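Local coordinates for glyoxalase family protein (Listeria monocytogenes, PDB 2P7Q) that confers resistance to fosfomycin by catalysing, with manganese (II), hydration of the antibiotic's epoxide ring to a diol, at residues I8-K13 with H115-H120. The protein carries 1 engineered substitution. Residues are numbered along the deposited sequence; the frame is centred on the assembly and turned at random.
With MN (manganese (II) ion), chain G; GG6 ([(1S,2S)-1,2-dihydroxypropyl]phosphonic acid), chain J; GG6 ([(1S,2S)-1,2-dihydroxypropyl]phosphonic acid), chain H.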
ATOM      1  N   ILE A   8       3.586   5.741   1.790  1.00 36.45           N
ATOM      2  CA  ILE A   8       3.948   4.398   1.359  1.00 32.28           C
ATOM      3  C   ILE A   8       5.346   4.499   0.760  1.00 38.06           C
ATOM      4  O   ILE A   8       5.582   5.280  -0.159  1.00 39.90           O
ATOM      5  CB  ILE A   8       2.957   3.875   0.301  1.00 27.88           C
ATOM      6  CG1 ILE A   8       1.545   3.851   0.895  1.00 32.85           C
ATOM      7  CG2 ILE A   8       3.375   2.503  -0.173  1.00 26.93           C
ATOM      8  CD1 ILE A   8       0.472   3.321  -0.030  1.00 30.44           C
ATOM      9  N   THR A   9       6.277   3.721   1.292  1.00 34.78           N
ATOM     10  CA  THR A   9       7.646   3.763   0.815  1.00 35.61           C
ATOM     11  C   THR A   9       8.022   2.515   0.043  1.00 37.55           C
ATOM     12  O   THR A   9       7.990   1.417   0.582  1.00 41.99           O
ATOM     13  CB  THR A   9       8.637   3.911   1.994  1.00 39.17           C
ATOM     14  OG1 THR A   9       8.424   5.165   2.647  1.00 34.79           O
ATOM     15  CG2 THR A   9      10.072   3.831   1.514  1.00 34.37           C
ATOM     16  N   LEU A  10       8.386   2.685  -1.222  1.00 40.21           N
ATOM     17  CA  LEU A  10       8.802   1.551  -2.031  1.00 37.65           C
ATOM     18  C   LEU A  10      10.311   1.595  -2.207  1.00 37.31           C
ATOM     19  O   LEU A  10      10.924   2.657  -2.159  1.00 38.45           O
ATOM     20  CB  LEU A  10       8.120   1.580  -3.391  1.00 32.46           C
ATOM     21  CG  LEU A  10       6.596   1.540  -3.321  1.00 37.02           C
ATOM     22  CD1 LEU A  10       6.025   1.513  -4.735  1.00 26.10           C
ATOM     23  CD2 LEU A  10       6.149   0.307  -2.518  1.00 33.95           C
ATOM     24  N   ILE A  11      10.905   0.429  -2.399  1.00 39.14           N
ATOM     25  CA  ILE A  11      12.341   0.322  -2.578  1.00 38.84           C
ATOM     26  C   ILE A  11      12.594  -0.121  -4.015  1.00 38.39           C
ATOM     27  O   ILE A  11      11.991  -1.087  -4.489  1.00 37.44           O
ATOM     28  CB  ILE A  11      12.922  -0.711  -1.605  1.00 42.82           C
ATOM     29  CG1 ILE A  11      12.471  -0.375  -0.179  1.00 46.45           C
ATOM     30  CG2 ILE A  11      14.442  -0.733  -1.711  1.00 52.38           C
ATOM     31  CD1 ILE A  11      12.838   1.025   0.288  1.00 42.99           C
ATOM     32  N   VAL A  12      13.480   0.589  -4.704  1.00 31.28           N
ATOM     33  CA  VAL A  12      13.792   0.296  -6.105  1.00 32.60           C
ATOM     34  C   VAL A  12      15.298   0.308  -6.384  1.00 28.74           C
ATOM     35  O   VAL A  12      16.054   1.037  -5.745  1.00 30.09           O
ATOM     36  CB  VAL A  12      13.114   1.324  -7.019  1.00 36.05           C
ATOM     37  CG1 VAL A  12      11.611   1.131  -7.004  1.00 28.93           C
ATOM     38  CG2 VAL A  12      13.449   2.726  -6.534  1.00 32.99           C
ATOM     39  N   LYS A  13      15.718  -0.496  -7.354  1.00 34.02           N
ATOM     40  CA  LYS A  13      17.129  -0.614  -7.728  1.00 35.19           C
ATOM     41  C   LYS A  13      17.631   0.635  -8.455  1.00 38.61           C
ATOM     42  O   LYS A  13      18.723   1.144  -8.165  1.00 35.31           O
ATOM     43  CB  LYS A  13      17.337  -1.840  -8.625  1.00 29.54           C
ATOM     44  CG  LYS A  13      16.914  -1.616 -10.062  1.00 33.82           C
ATOM     45  CD  LYS A  13      17.009  -2.871 -10.914  1.00 33.79           C
ATOM     46  CE  LYS A  13      15.820  -3.798 -10.703  1.00 38.36           C
ATOM     47  NZ  LYS A  13      15.469  -4.471 -11.987  1.00 39.80           N
ATOM     48  N   HIS A 115       6.709  -4.520  -7.957  1.00 33.47           N
ATOM     49  CA  HIS A 115       5.651  -3.899  -7.180  1.00 28.58           C
ATOM     50  C   HIS A 115       4.343  -4.002  -7.960  1.00 32.53           C
ATOM     51  O   HIS A 115       4.197  -3.374  -9.005  1.00 38.22           O
ATOM     52  CB  HIS A 115       5.953  -2.431  -6.916  1.00 29.99           C
ATOM     53  CG  HIS A 115       7.156  -2.196  -6.055  1.00 40.59           C
ATOM     54  ND1 HIS A 115       8.445  -2.294  -6.532  1.00 42.63           N
ATOM     55  CD2 HIS A 115       7.264  -1.812  -4.762  1.00 42.70           C
ATOM     56  CE1 HIS A 115       9.294  -1.971  -5.572  1.00 38.69           C
ATOM     57  NE2 HIS A 115       8.603  -1.674  -4.488  1.00 41.56           N
ATOM     58  N   LEU A 116       3.392  -4.786  -7.457  1.00 32.87           N
ATOM     59  CA  LEU A 116       2.112  -4.939  -8.143  1.00 31.63           C
ATOM     60  C   LEU A 116       1.240  -3.704  -7.920  1.00 31.18           C
ATOM     61  O   LEU A 116       0.997  -3.287  -6.786  1.00 31.08           O
ATOM     62  CB  LEU A 116       1.383  -6.188  -7.649  1.00 29.18           C
ATOM     63  CG  LEU A 116       0.104  -6.562  -8.405  1.00 31.97           C
ATOM     64  CD1 LEU A 116       0.391  -6.725  -9.886  1.00 27.03           C
ATOM     65  CD2 LEU A 116      -0.458  -7.860  -7.837  1.00 32.82           C
ATOM     66  N   PHE A 117       0.798  -3.110  -9.019  1.00 29.25           N
ATOM     67  CA  PHE A 117      -0.042  -1.926  -8.971  1.00 29.88           C
ATOM     68  C   PHE A 117      -1.365  -2.250  -9.612  1.00 32.73           C
ATOM     69  O   PHE A 117      -1.494  -3.235 -10.347  1.00 36.81           O
ATOM     70  CB  PHE A 117       0.594  -0.752  -9.740  1.00 28.15           C
ATOM     71  CG  PHE A 117       1.695  -0.061  -8.999  1.00 25.80           C
ATOM     72  CD1 PHE A 117       3.002  -0.507  -9.098  1.00 24.34           C
ATOM     73  CD2 PHE A 117       1.412   1.005  -8.156  1.00 23.86           C
ATOM     74  CE1 PHE A 117       4.018   0.091  -8.364  1.00 25.69           C
ATOM     75  CE2 PHE A 117       2.424   1.613  -7.414  1.00 31.96           C
ATOM     76  CZ  PHE A 117       3.731   1.150  -7.520  1.00 28.32           C
ATOM     77  N   GLU A 118      -2.349  -1.406  -9.342  1.00 33.35           N
ATOM     78  CA  GLU A 118      -3.671  -1.589  -9.912  1.00 28.70           C
ATOM     79  C   GLU A 118      -4.420  -0.286 -10.040  1.00 21.80           C
ATOM     80  O   GLU A 118      -4.343   0.575  -9.175  1.00 23.05           O
ATOM     81  CB  GLU A 118      -4.508  -2.548  -9.060  1.00 24.67           C
ATOM     82  CG  GLU A 118      -6.010  -2.430  -9.315  1.00 26.98           C
ATOM     83  CD  GLU A 118      -6.834  -3.317  -8.398  1.00 36.85           C
ATOM     84  OE1 GLU A 118      -6.394  -3.525  -7.242  1.00 30.71           O
ATOM     85  OE2 GLU A 118      -7.916  -3.790  -8.827  1.00 25.32           O
ATOM     86  N   LEU A 119      -5.139  -0.157 -11.142  1.00 20.65           N
ATOM     87  CA  LEU A 119      -5.971   1.004 -11.379  1.00 27.78           C
ATOM     88  C   LEU A 119      -7.373   0.398 -11.362  1.00 26.95           C
ATOM     89  O   LEU A 119      -7.777  -0.289 -12.300  1.00 24.86           O
ATOM     90  CB  LEU A 119      -5.649   1.626 -12.740  1.00 26.71           C
ATOM     91  CG  LEU A 119      -4.265   2.261 -12.849  1.00 19.32           C
ATOM     92  CD1 LEU A 119      -4.081   2.819 -14.253  1.00 21.60           C
ATOM     93  CD2 LEU A 119      -4.135   3.363 -11.822  1.00 11.56           C
ATOM     94  N   HIS A 120      -8.095   0.637 -10.276  1.00 29.20           N
ATOM     95  CA  HIS A 120      -9.433   0.087 -10.090  1.00 31.96           C
ATOM     96  C   HIS A 120     -10.555   1.046 -10.453  1.00 30.96           C
ATOM     97  O   HIS A 120     -10.541   2.220 -10.085  1.00 33.01           O
ATOM     98  CB  HIS A 120      -9.588  -0.363  -8.623  1.00 44.11           C
ATOM     99  CG  HIS A 120     -10.879  -1.064  -8.316  1.00 47.94           C
ATOM    100  ND1 HIS A 120     -11.273  -2.225  -8.948  1.00 46.36           N
ATOM    101  CD2 HIS A 120     -11.839  -0.795  -7.397  1.00 46.90           C
ATOM    102  CE1 HIS A 120     -12.415  -2.642  -8.432  1.00 48.73           C
ATOM    103  NE2 HIS A 120     -12.780  -1.792  -7.489  1.00 49.60           N
TER
HETATM  104 MN    MN G2001      -7.362  -5.040  -5.613  1.00 34.84          MN
HETATM  105  O1  GG6 J1002       9.035   6.825   7.490  1.00 29.81           O
HETATM  106  C2  GG6 J1002       9.953   7.933   7.451  1.00 45.44           C
HETATM  107  C3  GG6 J1002      10.522   8.183   8.885  1.00 41.27           C
HETATM  108  C1  GG6 J1002      11.144   7.661   6.465  1.00 47.33           C
HETATM  109  O2  GG6 J1002      11.969   6.539   6.831  1.00 55.24           O
HETATM  110  P   GG6 J1002      10.609   7.403   4.781  1.00 29.56           P
HETATM  111  O3  GG6 J1002       9.671   8.603   4.354  1.00 40.53           O
HETATM  112  O4  GG6 J1002      11.787   7.398   3.951  1.00 51.98           O
HETATM  113  O5  GG6 J1002       9.846   6.042   4.606  1.00 37.61           O
HETATM  114  O1  GG6 H2002      -8.945  -5.606  -6.906  1.00 29.96           O
HETATM  115  C2  GG6 H2002     -10.236  -6.022  -6.371  1.00 49.27           C
HETATM  116  C3  GG6 H2002     -11.269  -6.126  -7.552  1.00 39.99           C
HETATM  117  C1  GG6 H2002     -10.132  -7.415  -5.640  1.00 32.62           C
HETATM  118  O2  GG6 H2002      -9.713  -8.429  -6.542  1.00 48.33           O
HETATM  119  P   GG6 H2002      -8.986  -7.389  -4.283  1.00 18.29           P
HETATM  120  O3  GG6 H2002      -9.419  -6.317  -3.240  1.00 33.01           O
HETATM  121  O4  GG6 H2002      -8.987  -8.693  -3.683  1.00 39.31           O
HETATM  122  O5  GG6 H2002      -7.522  -7.053  -4.787  1.00 46.48           O
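Leu10 on strand 4-12 and His115 of segment 115-120 join the two beta units of a vicinal oxygen chelate (glyoxalase) fold, whose metal sites in this family lie between paired subunits. Thr9 OG1, which chi1 of -64° sets opposite the carbonyl carbon and turns to the ligand, donates a 2.6 Å hydrogen bond to phosphonate O5 of one of two bound product diols. Here the sheet runs on antiparallel into the second subunit. Leu10 carries most of the contact from the first strand. Its side chain and the imidazole of His115 lie alongside one another, pointing opposite ways, and Leu10 CD2 comes to 3.3 Å from His115 CD2, approaching the ring obliquely. The other methyl, CD1, reaches 3.6 Å to CZ of Phe117, so one leucine bridges a histidine and a phenylalanine two residues apart. Beyond this, the Phe117 ring meets that of Phe26 at about 50°. Ile11 contributes its backbone: its O sits in the imidazole plane at the edge, 3.0 Å from His115 CE1, while the angle to NE2 is too poor for a hydrogen bond. NE2 is instead hydrogen-bonded to Asn68 OD1 of the second subunit, which also accepts from Ile11 N, so a single amide oxygen ties both segments to the dimer interface. The Val12 side chain runs roughly perpendicular to that of His115, its CG1 oblique to the ring and 4.1 Å from CE1. Farther along the second strand, Glu118 extends to the other active site, where Ser106 OG hydrogen-bonds its OE2. Its OE1 binds manganese at 2.4 Å, with His69, His7 of the second subunit, and the product's hydroxyl O1 and phosphonate O5 completing the coordination.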